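Side-chain contacts in neurotoxin (Clostridium botulinum, PDB 2QN0), which probably cleaves neuronal SNARE proteins as the zinc-dependent protease light chain of a botulinum neurotoxin of dual substrate specificity: residues 83-86 with 87-91; 314-317 with 318-321; 321-324 with 325-329; 351-354 with 355-359; 360-363 with 364-367. One frame throughout, in Å; residues are numbered along the deposited sequence.

Contact 1: 83-86 with 87-91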
loop_
_atom_site.group_PDB
_atom_site.type_symbol
_atom_site.label_atom_id
_atom_site.label_comp_id
_atom_site.label_asym_id
_atom_site.label_seq_id
_atom_site.Cartn_x
_atom_site.Cartn_y
_atom_site.Cartn_z
ATOM N N LYS A 83 -9.909 -15.782 6.946
ATOM C CA LYS A 83 -9.338 -14.568 7.515
ATOM C C LYS A 83 -8.062 -14.852 8.291
ATOM O O LYS A 83 -7.110 -14.072 8.243
ATOM C CB LYS A 83 -10.369 -13.878 8.410
ATOM C CG LYS A 83 -11.609 -13.439 7.650
ATOM C CD LYS A 83 -12.598 -12.700 8.529
ATOM C CE LYS A 83 -13.769 -12.186 7.699
ATOM N NZ LYS A 83 -14.724 -11.381 8.505
ATOM N N ASP A 84 -8.037 -15.978 9.000
ATOM C CA ASP A 84 -6.862 -16.351 9.773
ATOM C C ASP A 84 -5.682 -16.578 8.829
ATOM O O ASP A 84 -4.567 -16.119 9.079
ATOM C CB ASP A 84 -7.138 -17.631 10.571
ATOM C CG ASP A 84 -5.991 -18.003 11.484
ATOM O OD1 ASP A 84 -5.755 -17.276 12.475
ATOM O OD2 ASP A 84 -5.317 -19.017 11.210
ATOM N N THR A 85 -5.934 -17.295 7.741
ATOM C CA THR A 85 -4.891 -17.576 6.768
ATOM C C THR A 85 -4.395 -16.283 6.123
ATOM O O THR A 85 -3.189 -16.072 5.994
ATOM C CB THR A 85 -5.408 -18.542 5.688
ATOM O OG1 THR A 85 -5.659 -19.819 6.288
ATOM C CG2 THR A 85 -4.388 -18.706 4.573
ATOM N N PHE A 86 -5.328 -15.420 5.732
ATOM C CA PHE A 86 -4.977 -14.141 5.112
ATOM C C PHE A 86 -4.122 -13.322 6.074
ATOM O O PHE A 86 -3.077 -12.786 5.698
ATOM C CB PHE A 86 -6.242 -13.356 4.767
ATOM C CG PHE A 86 -5.973 -12.004 4.161
ATOM C CD1 PHE A 86 -5.673 -11.879 2.807
ATOM C CD2 PHE A 86 -6.012 -10.859 4.948
ATOM C CE1 PHE A 86 -5.417 -10.627 2.242
ATOM C CE2 PHE A 86 -5.756 -9.599 4.392
ATOM C CZ PHE A 86 -5.459 -9.488 3.037
ATOM N N LEU A 87 -4.574 -13.227 7.322
ATOM C CA LEU A 87 -3.848 -12.472 8.336
ATOM C C LEU A 87 -2.412 -12.967 8.467
ATOM O O LEU A 87 -1.470 -12.177 8.498
ATOM C CB LEU A 87 -4.563 -12.588 9.686
ATOM C CG LEU A 87 -3.907 -11.926 10.898
ATOM C CD1 LEU A 87 -3.777 -10.422 10.679
ATOM C CD2 LEU A 87 -4.752 -12.212 12.133
ATOM N N LYS A 88 -2.242 -14.282 8.541
ATOM C CA LYS A 88 -0.911 -14.853 8.672
ATOM C C LYS A 88 -0.054 -14.646 7.426
ATOM O O LYS A 88 1.168 -14.523 7.524
ATOM C CB LYS A 88 -1.020 -16.340 9.032
ATOM C CG LYS A 88 -1.451 -16.531 10.487
ATOM C CD LYS A 88 -1.902 -17.947 10.809
ATOM C CE LYS A 88 -2.331 -18.030 12.275
ATOM N NZ LYS A 88 -2.957 -19.339 12.616
ATOM N N GLU A 89 -0.687 -14.602 6.258
ATOM C CA GLU A 89 0.057 -14.379 5.021
ATOM C C GLU A 89 0.626 -12.959 5.031
ATOM O O GLU A 89 1.793 -12.745 4.709
ATOM C CB GLU A 89 -0.853 -14.574 3.800
ATOM C CG GLU A 89 -1.320 -16.021 3.605
ATOM C CD GLU A 89 -2.338 -16.180 2.489
ATOM O OE1 GLU A 89 -3.085 -15.216 2.220
ATOM O OE2 GLU A 89 -2.409 -17.278 1.892
ATOM N N ILE A 90 -0.203 -11.991 5.406
ATOM C CA ILE A 90 0.240 -10.602 5.454
ATOM C C ILE A 90 1.393 -10.453 6.447
ATOM O O ILE A 90 2.395 -9.798 6.160
ATOM C CB ILE A 90 -0.916 -9.660 5.866
ATOM C CG1 ILE A 90 -2.011 -9.674 4.795
ATOM C CG2 ILE A 90 -0.389 -8.231 6.062
ATOM C CD1 ILE A 90 -1.547 -9.195 3.418
ATOM N N ILE A 91 1.252 -11.066 7.618
ATOM C CA ILE A 91 2.295 -10.996 8.635
ATOM C C ILE A 91 3.606 -11.579 8.113
ATOM O O ILE A 91 4.672 -10.978 8.268
ATOM C CB ILE A 91 1.875 -11.760 9.926
ATOM C CG1 ILE A 91 0.729 -11.020 10.613
ATOM C CG2 ILE A 91 3.071 -11.914 10.865
ATOM C CD1 ILE A 91 1.029 -9.565 10.922
#
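Over one face of the Phe86 ring lies CG1 of Ile90, one turn further along helix 80-97, in a CH-pi contact with CG1 4.0 Å from the Phe86 ring centroid. The methylene sits toward the rim, so CE2 and CZ of Phe86 are what it meets, and CD1 of Ile90 comes up beside CZ. This is the familiar i to i+4 pairing of an alpha-helix, repeated on three sides of the same turn. Phe86 holds its ring out with CG anti to the backbone N (chi1 178°), where it also packs against Pro47, Tyr76 and Leu77 from the preceding loops. On another side, Asp84 and Lys88 form a salt bridge, in which the extended lysine chain climbs past Asp84 O, with CG 3.4 Å from that oxygen, before NZ arrives. Both ions have second partners near the chain's N terminus: Asp84 OD1 accepts from Tyr10 N, while Lys88 NZ donates to Asn9 OD1. The pair thus ties the helix to that segment as well as bridging its own turn. Between these two sides Thr85 CG2 approaches Glu89 OE2 at 3.6 Å, a carbon-to-oxygen contact without a hydrogen bond. Backbone bonds from Leu87, Lys88, Glu89 and Ile90 run beneath all three pairs. In the salt bridge, Lys88 NZ lies 2.8 Å from Asp84 OD2 and takes its syn lone pair.

Contact 2: 314-317 with 318-321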
loop_
_atom_site.group_PDB
_atom_site.type_symbol
_atom_site.label_atom_id
_atom_site.label_comp_id
_atom_site.label_asym_id
_atom_site.label_seq_id
_atom_site.Cartn_x
_atom_site.Cartn_y
_atom_site.Cartn_z
ATOM N N SER A 314 -8.315 17.618 23.926
ATOM C CA SER A 314 -7.378 16.825 24.709
ATOM C C SER A 314 -5.966 16.853 24.117
ATOM O O SER A 314 -4.991 16.563 24.808
ATOM C CB SER A 314 -7.878 15.384 24.816
ATOM O OG SER A 314 -8.141 14.839 23.536
ATOM N N PHE A 315 -5.859 17.212 22.840
ATOM C CA PHE A 315 -4.564 17.277 22.167
ATOM C C PHE A 315 -3.851 18.617 22.360
ATOM O O PHE A 315 -2.676 18.751 22.022
ATOM C CB PHE A 315 -4.738 17.004 20.666
ATOM C CG PHE A 315 -4.789 15.542 20.314
ATOM C CD1 PHE A 315 -3.618 14.807 20.181
ATOM C CD2 PHE A 315 -6.009 14.902 20.119
ATOM C CE1 PHE A 315 -3.657 13.448 19.855
ATOM C CE2 PHE A 315 -6.060 13.544 19.794
ATOM C CZ PHE A 315 -4.878 12.819 19.662
ATOM N N ASN A 316 -4.547 19.609 22.907
ATOM C CA ASN A 316 -3.923 20.917 23.109
ATOM C C ASN A 316 -2.608 20.843 23.875
ATOM O O ASN A 316 -1.636 21.505 23.513
ATOM C CB ASN A 316 -4.877 21.874 23.836
ATOM C CG ASN A 316 -5.963 22.416 22.929
ATOM O OD1 ASN A 316 -5.698 22.811 21.794
ATOM N ND2 ASN A 316 -7.191 22.457 23.432
ATOM N N LYS A 317 -2.570 20.038 24.931
ATOM C CA LYS A 317 -1.361 19.920 25.735
ATOM C C LYS A 317 -0.230 19.187 25.012
ATOM O O LYS A 317 0.902 19.158 25.494
ATOM C CB LYS A 317 -1.674 19.210 27.056
ATOM C CG LYS A 317 -1.937 17.721 26.919
ATOM C CD LYS A 317 -2.287 17.087 28.262
ATOM C CE LYS A 317 -3.721 17.385 28.666
ATOM N NZ LYS A 317 -4.702 16.732 27.744
ATOM N N TYR A 318 -0.531 18.606 23.853
ATOM C CA TYR A 318 0.475 17.868 23.094
ATOM C C TYR A 318 0.848 18.525 21.765
ATOM O O TYR A 318 1.414 17.877 20.887
ATOM C CB TYR A 318 -0.017 16.438 22.841
ATOM C CG TYR A 318 -0.374 15.701 24.113
ATOM C CD1 TYR A 318 0.589 15.462 25.090
ATOM C CD2 TYR A 318 -1.683 15.280 24.357
ATOM C CE1 TYR A 318 0.260 14.824 26.286
ATOM C CE2 TYR A 318 -2.023 14.640 25.551
ATOM C CZ TYR A 318 -1.047 14.419 26.509
ATOM O OH TYR A 318 -1.374 13.799 27.694
ATOM N N ILE A 319 0.540 19.810 21.622
ATOM C CA ILE A 319 0.858 20.518 20.386
ATOM C C ILE A 319 2.361 20.522 20.120
ATOM O O ILE A 319 2.796 20.308 18.988
ATOM C CB ILE A 319 0.322 21.971 20.424
ATOM C CG1 ILE A 319 -1.206 21.953 20.326
ATOM C CG2 ILE A 319 0.925 22.789 19.288
ATOM C CD1 ILE A 319 -1.859 23.319 20.479
ATOM N N GLY A 320 3.151 20.751 21.165
ATOM C CA GLY A 320 4.595 20.776 21.005
ATOM C C GLY A 320 5.146 19.436 20.555
ATOM O O GLY A 320 6.039 19.369 19.707
ATOM N N GLU A 321 4.610 18.366 21.131
ATOM C CA GLU A 321 5.031 17.008 20.802
ATOM C C GLU A 321 4.804 16.703 19.327
ATOM O O GLU A 321 5.688 16.183 18.644
ATOM C CB GLU A 321 4.238 15.996 21.633
ATOM C CG GLU A 321 4.569 14.539 21.320
ATOM C CD GLU A 321 3.586 13.572 21.954
ATOM O OE1 GLU A 321 3.106 13.869 23.067
ATOM O OE2 GLU A 321 3.302 12.515 21.349
HETATM O O HOH W 1 3.612 18.858 23.769
HETATM O O HOH W 2 2.759 21.625 23.881
HETATM O O HOH W 3 -4.300 14.180 28.554
#
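Lys317 covers the ring of Tyr318, its immediate neighbour, where a 3-10 turn passes into helix 319-330 and Tyr318 takes the N-cap position. From CB, 3.5 Å from Tyr318 N, the lysine turns CG into the space between its own backbone N and carbonyl carbon (chi1 73°). That puts CG over the ring centre, 3.3 Å from the Tyr318 centroid, a close CH-pi contact. CD moves on to CZ, 3.4 Å away, and to OH of Tyr318. Bends at chi3 and chi4 then swing NZ back to donate to Ser314 O at 3.0 Å. Water 3 accepts from Lys317 NZ at 2.7 Å and also hydrogen-bonds Tyr318 OH. In the backbone, Tyr318 N donates to Phe315 O, the i to i+3 bond of the 3-10 turn. The lysine therefore divides its chemistry: the ammonium bonds a carbonyl and a water, so the ring contact is mainly CH-pi through the methylenes.

Contact 3: 321-324 with 325-329; sequences EYKQ and KLIRK
Glu321 and Lys325 lie side by side on helix 319-330 and close an i to i+4 salt bridge, with Lys325 NZ 2.9 Å from Glu321 OE2. The torsions of the two differ: Glu321 CG is anti to the backbone N (chi1 178°), whereas Lys325 starts beside its own N (chi1 -71°) and then runs fully extended. The chains converge so that NZ takes the anti lone pair of OE2, away from the other carboxylate oxygen. On its way Lys325 passes Tyr322, its CD 4.0 Å from ring atom CE2. Gln324 instead folds at chi2 (-56°), which brings NE2 to 3.7 Å from CD1 of Ile327. The same Ile327 methyl meets CG of Lys323 at 3.9 Å. Arg328 bends at chi3 and lays one face of its guanidinium over Gln324 O. Water 5 donates to both Gln324 O and Gln324 OE1, and water 4 accepts from Arg328 NH2 at the guanidinium edge. While these polar groups line one side, Leu326 packs on Phe127 of strand 126-128 and on Leu304 of helix 283-304, Ile327 on the same Leu304 and on Val340 of strand 340-341, and Tyr322 meets Phe129 edge-to-face.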
loop_
_atom_site.group_PDB
_atom_site.type_symbol
_atom_site.label_atom_id
_atom_site.label_comp_id
_atom_site.label_asym_id
_atom_site.label_seq_id
_atom_site.Cartn_x
_atom_site.Cartn_y
_atom_site.Cartn_z
ATOM N N GLU A 321 4.610 18.366 21.131
ATOM C CA GLU A 321 5.031 17.008 20.802
ATOM C C GLU A 321 4.804 16.703 19.327
ATOM O O GLU A 321 5.688 16.183 18.644
ATOM C CB GLU A 321 4.238 15.996 21.633
ATOM C CG GLU A 321 4.569 14.539 21.320
ATOM C CD GLU A 321 3.586 13.572 21.954
ATOM O OE1 GLU A 321 3.106 13.869 23.067
ATOM O OE2 GLU A 321 3.302 12.515 21.349
ATOM N N TYR A 322 3.610 17.016 18.839
ATOM C CA TYR A 322 3.300 16.733 17.448
ATOM C C TYR A 322 3.984 17.677 16.475
ATOM O O TYR A 322 4.267 17.306 15.339
ATOM C CB TYR A 322 1.784 16.686 17.247
ATOM C CG TYR A 322 1.240 15.384 17.785
ATOM C CD1 TYR A 322 0.860 15.257 19.123
ATOM C CD2 TYR A 322 1.264 14.233 16.998
ATOM C CE1 TYR A 322 0.529 14.010 19.663
ATOM C CE2 TYR A 322 0.942 12.990 17.523
ATOM C CZ TYR A 322 0.581 12.882 18.855
ATOM O OH TYR A 322 0.319 11.638 19.375
ATOM N N LYS A 323 4.273 18.891 16.925
ATOM C CA LYS A 323 4.978 19.837 16.075
ATOM C C LYS A 323 6.357 19.229 15.810
ATOM O O LYS A 323 6.829 19.199 14.674
ATOM C CB LYS A 323 5.118 21.186 16.788
ATOM C CG LYS A 323 5.988 22.200 16.062
ATOM C CD LYS A 323 5.975 23.536 16.795
ATOM C CE LYS A 323 6.928 24.533 16.160
ATOM N NZ LYS A 323 6.928 25.823 16.906
ATOM N N GLN A 324 6.991 18.724 16.864
ATOM C CA GLN A 324 8.311 18.112 16.734
ATOM C C GLN A 324 8.292 16.858 15.862
ATOM O O GLN A 324 9.209 16.631 15.072
ATOM C CB GLN A 324 8.874 17.767 18.113
ATOM C CG GLN A 324 9.226 18.988 18.948
ATOM C CD GLN A 324 10.207 19.907 18.239
ATOM O OE1 GLN A 324 11.275 19.474 17.806
ATOM N NE2 GLN A 324 9.848 21.181 18.119
ATOM N N LYS A 325 7.254 16.042 16.010
ATOM C CA LYS A 325 7.141 14.822 15.214
ATOM C C LYS A 325 7.010 15.158 13.731
ATOM O O LYS A 325 7.621 14.508 12.878
ATOM C CB LYS A 325 5.926 13.999 15.662
ATOM C CG LYS A 325 6.090 13.347 17.030
ATOM C CD LYS A 325 4.895 12.463 17.381
ATOM C CE LYS A 325 5.117 11.755 18.717
ATOM N NZ LYS A 325 3.979 10.869 19.091
ATOM N N LEU A 326 6.214 16.176 13.426
ATOM C CA LEU A 326 6.009 16.581 12.040
ATOM C C LEU A 326 7.259 17.242 11.457
ATOM O O LEU A 326 7.552 17.090 10.271
ATOM C CB LEU A 326 4.793 17.503 11.951
ATOM C CG LEU A 326 3.500 16.768 12.333
ATOM C CD1 LEU A 326 2.380 17.754 12.610
ATOM C CD2 LEU A 326 3.113 15.812 11.210
ATOM N N ILE A 327 7.999 17.968 12.290
ATOM C CA ILE A 327 9.236 18.596 11.834
ATOM C C ILE A 327 10.195 17.494 11.383
ATOM O O ILE A 327 10.861 17.619 10.354
ATOM C CB ILE A 327 9.895 19.424 12.966
ATOM C CG1 ILE A 327 9.075 20.695 13.215
ATOM C CG2 ILE A 327 11.338 19.756 12.600
ATOM C CD1 ILE A 327 9.508 21.487 14.438
ATOM N N ARG A 328 10.255 16.404 12.149
ATOM C CA ARG A 328 11.125 15.284 11.798
ATOM C C ARG A 328 10.636 14.571 10.536
ATOM O O ARG A 328 11.436 14.169 9.692
ATOM C CB ARG A 328 11.210 14.273 12.949
ATOM C CG ARG A 328 12.000 14.754 14.164
ATOM C CD ARG A 328 12.312 13.599 15.115
ATOM N NE ARG A 328 11.125 13.059 15.778
ATOM C CZ ARG A 328 10.582 13.565 16.882
ATOM N NH1 ARG A 328 11.113 14.632 17.463
ATOM N NH2 ARG A 328 9.507 12.996 17.414
ATOM N N LYS A 329 9.321 14.407 10.415
ATOM C CA LYS A 329 8.731 13.745 9.251
ATOM C C LYS A 329 9.148 14.417 7.942
ATOM O O LYS A 329 9.657 13.772 7.026
ATOM C CB LYS A 329 7.203 13.781 9.342
ATOM C CG LYS A 329 6.491 13.327 8.068
ATOM C CD LYS A 329 4.987 13.545 8.158
ATOM C CE LYS A 329 4.291 13.148 6.859
ATOM N NZ LYS A 329 2.847 13.527 6.868
HETATM O O HOH W 4 8.226 14.137 19.817
HETATM O O HOH W 5 12.218 17.462 16.106
#

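Contact 4: 351-354 with 355-359; sequences YNEL and TQIFT
Tyr351 O is gripped twice by Thr355, whose N and OG1 reach it from opposite faces of the carbonyl plane. The hydroxyl bond, 2.8 Å from OG1 to Tyr351 O, is the shorter, and chi1 of 58° swings OG1 back between the threonine's own N and carbonyl carbon to make it. This is the C-terminal part of helix 344-357, where the helix widens into a pi-type turn. Glu353 O marks the change, since it accepts from Ile357 N and also from Phe358 N, the latter an i+5 to i bond of 3.0 Å that is nearly straight (168°). Thr355 CG2 meanwhile lies over one face of the Tyr351 ring, in a CH-pi contact offset toward the rim. On the outer side the side chains of Asn352 and Gln356 cross at about a right angle, and their amide planes are turned 60° from one another. Water 6 joins them, accepting from Asn352 ND2 and donating to Gln356 OE1. Glu353 sends its carboxylate to Arg109 and Arg331, and Phe358 packs between helices 101-112 and 223-238, its side chain about 13 Å from the zinc ion. CG of Glu353 touches Ile357 CD1 at 3.8 Å, and at the Phe358 ring edge CD2 stands 3.3 Å from Glu353 O.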
loop_
_atom_site.group_PDB
_atom_site.type_symbol
_atom_site.label_atom_id
_atom_site.label_comp_id
_atom_site.label_asym_id
_atom_site.label_seq_id
_atom_site.Cartn_x
_atom_site.Cartn_y
_atom_site.Cartn_z
ATOM N N TYR A 351 12.340 13.887 -1.470
ATOM C CA TYR A 351 11.476 13.653 -2.616
ATOM C C TYR A 351 12.054 12.567 -3.516
ATOM O O TYR A 351 11.319 11.721 -4.022
ATOM C CB TYR A 351 11.287 14.940 -3.425
ATOM C CG TYR A 351 10.156 14.861 -4.425
ATOM C CD1 TYR A 351 8.841 15.123 -4.043
ATOM C CD2 TYR A 351 10.397 14.506 -5.754
ATOM C CE1 TYR A 351 7.792 15.037 -4.958
ATOM C CE2 TYR A 351 9.356 14.415 -6.675
ATOM C CZ TYR A 351 8.060 14.680 -6.274
ATOM O OH TYR A 351 7.028 14.589 -7.181
ATOM N N ASN A 352 13.370 12.590 -3.717
ATOM C CA ASN A 352 14.015 11.592 -4.564
ATOM C C ASN A 352 13.880 10.202 -3.954
ATOM O O ASN A 352 13.620 9.231 -4.660
ATOM C CB ASN A 352 15.492 11.923 -4.765
ATOM C CG ASN A 352 16.179 10.936 -5.685
ATOM O OD1 ASN A 352 16.976 10.109 -5.246
ATOM N ND2 ASN A 352 15.857 11.008 -6.971
ATOM N N GLU A 353 14.064 10.109 -2.641
ATOM C CA GLU A 353 13.931 8.828 -1.952
ATOM C C GLU A 353 12.538 8.246 -2.162
ATOM O O GLU A 353 12.381 7.091 -2.557
ATOM C CB GLU A 353 14.149 9.003 -0.449
ATOM C CG GLU A 353 15.593 9.046 -0.003
ATOM C CD GLU A 353 15.717 9.358 1.473
ATOM O OE1 GLU A 353 14.854 8.891 2.251
ATOM O OE2 GLU A 353 16.676 10.061 1.856
ATOM N N LEU A 354 11.529 9.065 -1.887
ATOM C CA LEU A 354 10.133 8.651 -1.994
ATOM C C LEU A 354 9.644 8.272 -3.385
ATOM O O LEU A 354 8.731 7.458 -3.516
ATOM C CB LEU A 354 9.228 9.757 -1.443
ATOM C CG LEU A 354 9.460 10.141 0.019
ATOM C CD1 LEU A 354 8.575 11.317 0.382
ATOM C CD2 LEU A 354 9.158 8.937 0.916
ATOM N N THR A 355 10.250 8.849 -4.420
ATOM C CA THR A 355 9.814 8.587 -5.789
ATOM C C THR A 355 10.747 7.765 -6.666
ATOM O O THR A 355 10.310 7.220 -7.683
ATOM C CB THR A 355 9.537 9.911 -6.534
ATOM O OG1 THR A 355 10.725 10.714 -6.532
ATOM C CG2 THR A 355 8.408 10.676 -5.863
ATOM N N GLN A 356 12.018 7.670 -6.294
ATOM C CA GLN A 356 12.961 6.922 -7.111
ATOM C C GLN A 356 13.767 5.827 -6.423
ATOM O O GLN A 356 14.358 4.988 -7.100
ATOM C CB GLN A 356 13.895 7.904 -7.829
ATOM C CG GLN A 356 13.137 8.803 -8.796
ATOM C CD GLN A 356 14.040 9.578 -9.733
ATOM O OE1 GLN A 356 15.076 9.080 -10.167
ATOM N NE2 GLN A 356 13.637 10.798 -10.067
ATOM N N ILE A 357 13.792 5.820 -5.092
ATOM C CA ILE A 357 14.526 4.787 -4.363
ATOM C C ILE A 357 13.559 3.732 -3.814
ATOM O O ILE A 357 13.795 2.531 -3.937
ATOM C CB ILE A 357 15.344 5.396 -3.214
ATOM C CG1 ILE A 357 16.396 6.349 -3.790
ATOM C CG2 ILE A 357 16.014 4.289 -2.405
ATOM C CD1 ILE A 357 17.295 6.986 -2.749
ATOM N N PHE A 358 12.474 4.188 -3.200
ATOM C CA PHE A 358 11.459 3.279 -2.679
ATOM C C PHE A 358 10.529 2.954 -3.846
ATOM O O PHE A 358 9.431 3.507 -3.950
ATOM C CB PHE A 358 10.679 3.951 -1.547
ATOM C CG PHE A 358 11.439 4.019 -0.250
ATOM C CD1 PHE A 358 11.609 2.880 0.531
ATOM C CD2 PHE A 358 12.001 5.215 0.181
ATOM C CE1 PHE A 358 12.329 2.931 1.724
ATOM C CE2 PHE A 358 12.726 5.277 1.374
ATOM C CZ PHE A 358 12.890 4.131 2.147
ATOM N N THR A 359 10.987 2.061 -4.724
ATOM C CA THR A 359 10.223 1.665 -5.905
ATOM C C THR A 359 10.257 0.151 -6.098
ATOM O O THR A 359 11.207 -0.514 -5.690
ATOM C CB THR A 359 10.801 2.297 -7.193
ATOM O OG1 THR A 359 12.102 1.748 -7.444
ATOM C CG2 THR A 359 10.915 3.814 -7.045
HETATM O O HOH W 6 17.613 10.406 -8.879
HETATM O O HOH W 7 7.675 5.257 -2.167
#

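Contact 5: 360-363 with 364-367; sequences EFNY and AKIY
Asn362 lies across both Lys365 and Ile366, its amide meeting a methylene of one and a methyl of the other. All belong to the short helix 360-366, where three i to i+4 bonds hold the backbone: Ala364 N donates to Glu360 O, Ile366 N to Asn362 O, and Tyr367 N to Tyr363 O at 2.8 Å. Lys365 N turns instead to Asn362 O, in a weak bond. In the Asn362 side chain, ND2 donates to Ile357 O in the preceding turn, and the same ND2 lies 3.6 Å from CD1 of Ile366. Chi1 of -166° sets CG anti to the backbone N, and OD1 comes within 3.5 Å of Lys365 CE. At the first turn, Asn362 N is capped by Thr359 OG1. Three other polar side chains, Glu360, Tyr363 and Tyr367, find partners beyond the helix. Glu360 OE1 accepts from ND1 of the zinc ligand His229, a second-shell bond that would hold the imidazole in its orientation, and OE2 forms a salt bridge with Arg372 and accepts a hydrogen bond from Asn371 ND2. Tyr363 OH bonds Asn232 OD1 on the zinc-binding helix 223-238, and Tyr367 OH bonds Ile97 O. Beside the last backbone bond, CB of Tyr363 packs 4.1 Å from Tyr367 CD2, and that same CD2, at the ring edge, is 3.2 Å from Tyr363 O, which lies in the ring plane.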
loop_
_atom_site.group_PDB
_atom_site.type_symbol
_atom_site.label_atom_id
_atom_site.label_comp_id
_atom_site.label_asym_id
_atom_site.label_seq_id
_atom_site.Cartn_x
_atom_site.Cartn_y
_atom_site.Cartn_z
ATOM N N GLU A 360 9.218 -0.383 -6.732
ATOM C CA GLU A 360 9.129 -1.820 -6.996
ATOM C C GLU A 360 10.362 -2.307 -7.763
ATOM O O GLU A 360 10.955 -3.341 -7.438
ATOM C CB GLU A 360 7.878 -2.115 -7.825
ATOM C CG GLU A 360 7.640 -3.597 -8.088
ATOM C CD GLU A 360 6.514 -3.833 -9.076
ATOM O OE1 GLU A 360 5.501 -3.102 -9.004
ATOM O OE2 GLU A 360 6.634 -4.753 -9.914
ATOM N N PHE A 361 10.727 -1.551 -8.792
ATOM C CA PHE A 361 11.875 -1.860 -9.637
ATOM C C PHE A 361 13.154 -2.019 -8.814
ATOM O O PHE A 361 13.943 -2.938 -9.040
ATOM C CB PHE A 361 12.066 -0.738 -10.664
ATOM C CG PHE A 361 13.085 -1.050 -11.721
ATOM C CD1 PHE A 361 12.738 -1.802 -12.840
ATOM C CD2 PHE A 361 14.395 -0.602 -11.593
ATOM C CE1 PHE A 361 13.685 -2.104 -13.818
ATOM C CE2 PHE A 361 15.347 -0.899 -12.566
ATOM C CZ PHE A 361 14.989 -1.651 -13.679
ATOM N N ASN A 362 13.361 -1.115 -7.862
ATOM C CA ASN A 362 14.547 -1.162 -7.019
ATOM C C ASN A 362 14.459 -2.341 -6.051
ATOM O O ASN A 362 15.454 -3.019 -5.800
ATOM C CB ASN A 362 14.694 0.162 -6.257
ATOM C CG ASN A 362 16.066 0.332 -5.632
ATOM O OD1 ASN A 362 17.061 -0.197 -6.134
ATOM N ND2 ASN A 362 16.132 1.095 -4.540
ATOM N N TYR A 363 13.268 -2.603 -5.520
ATOM C CA TYR A 363 13.116 -3.724 -4.590
ATOM C C TYR A 363 13.468 -5.051 -5.264
ATOM O O TYR A 363 14.100 -5.911 -4.652
ATOM C CB TYR A 363 11.683 -3.812 -4.046
ATOM C CG TYR A 363 11.185 -2.561 -3.353
ATOM C CD1 TYR A 363 12.056 -1.727 -2.649
ATOM C CD2 TYR A 363 9.831 -2.226 -3.378
ATOM C CE1 TYR A 363 11.588 -0.586 -1.991
ATOM C CE2 TYR A 363 9.356 -1.098 -2.722
ATOM C CZ TYR A 363 10.239 -0.281 -2.032
ATOM O OH TYR A 363 9.762 0.840 -1.387
ATOM N N ALA A 364 13.063 -5.220 -6.520
ATOM C CA ALA A 364 13.348 -6.465 -7.236
ATOM C C ALA A 364 14.843 -6.755 -7.247
ATOM O O ALA A 364 15.262 -7.902 -7.089
ATOM C CB ALA A 364 12.815 -6.392 -8.670
ATOM N N LYS A 365 15.647 -5.713 -7.433
ATOM C CA LYS A 365 17.095 -5.872 -7.446
ATOM C C LYS A 365 17.626 -6.157 -6.044
ATOM O O LYS A 365 18.434 -7.065 -5.845
ATOM C CB LYS A 365 17.767 -4.606 -7.986
ATOM C CG LYS A 365 17.468 -4.321 -9.451
ATOM C CD LYS A 365 18.191 -3.070 -9.941
ATOM C CE LYS A 365 17.703 -1.820 -9.225
ATOM N NZ LYS A 365 18.390 -0.591 -9.720
ATOM N N ILE A 366 17.163 -5.384 -5.069
ATOM C CA ILE A 366 17.621 -5.545 -3.694
ATOM C C ILE A 366 17.269 -6.891 -3.062
ATOM O O ILE A 366 18.097 -7.489 -2.370
ATOM C CB ILE A 366 17.093 -4.390 -2.817
ATOM C CG1 ILE A 366 17.704 -3.072 -3.306
ATOM C CG2 ILE A 366 17.443 -4.633 -1.347
ATOM C CD1 ILE A 366 17.138 -1.842 -2.636
ATOM N N TYR A 367 16.054 -7.377 -3.298
ATOM C CA TYR A 367 15.633 -8.663 -2.737
ATOM C C TYR A 367 16.048 -9.830 -3.627
ATOM O O TYR A 367 15.763 -10.985 -3.324
ATOM C CB TYR A 367 14.119 -8.676 -2.523
ATOM C CG TYR A 367 13.675 -7.805 -1.366
ATOM C CD1 TYR A 367 13.342 -8.364 -0.131
ATOM C CD2 TYR A 367 13.633 -6.416 -1.494
ATOM C CE1 TYR A 367 12.978 -7.556 0.954
ATOM C CE2 TYR A 367 13.274 -5.603 -0.420
ATOM C CZ TYR A 367 12.951 -6.178 0.800
ATOM O OH TYR A 367 12.618 -5.369 1.863
#

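Along the chain the five contacts follow in numerical order, each a local turn of helix or of its approach. Contacts 2 and 3 share Glu321 and helix 319-330, with centres about 11 Å apart, and Phe315 packs on Tyr322 between them. Contacts 4 and 5 occupy the successive helices 344-357 and 360-366, centres about 12 Å apart, and join where Phe358 packs against the hydroxyl end of Tyr363. This pair leads toward the zinc site, whereas contact 2 is at the surface, about 40 Å from contact 5 between centres. Contact 1, on helix 80-97, lies across the chain's centre from contact 4. Local contacts of this kind thus occur both at the periphery and next to the metal site.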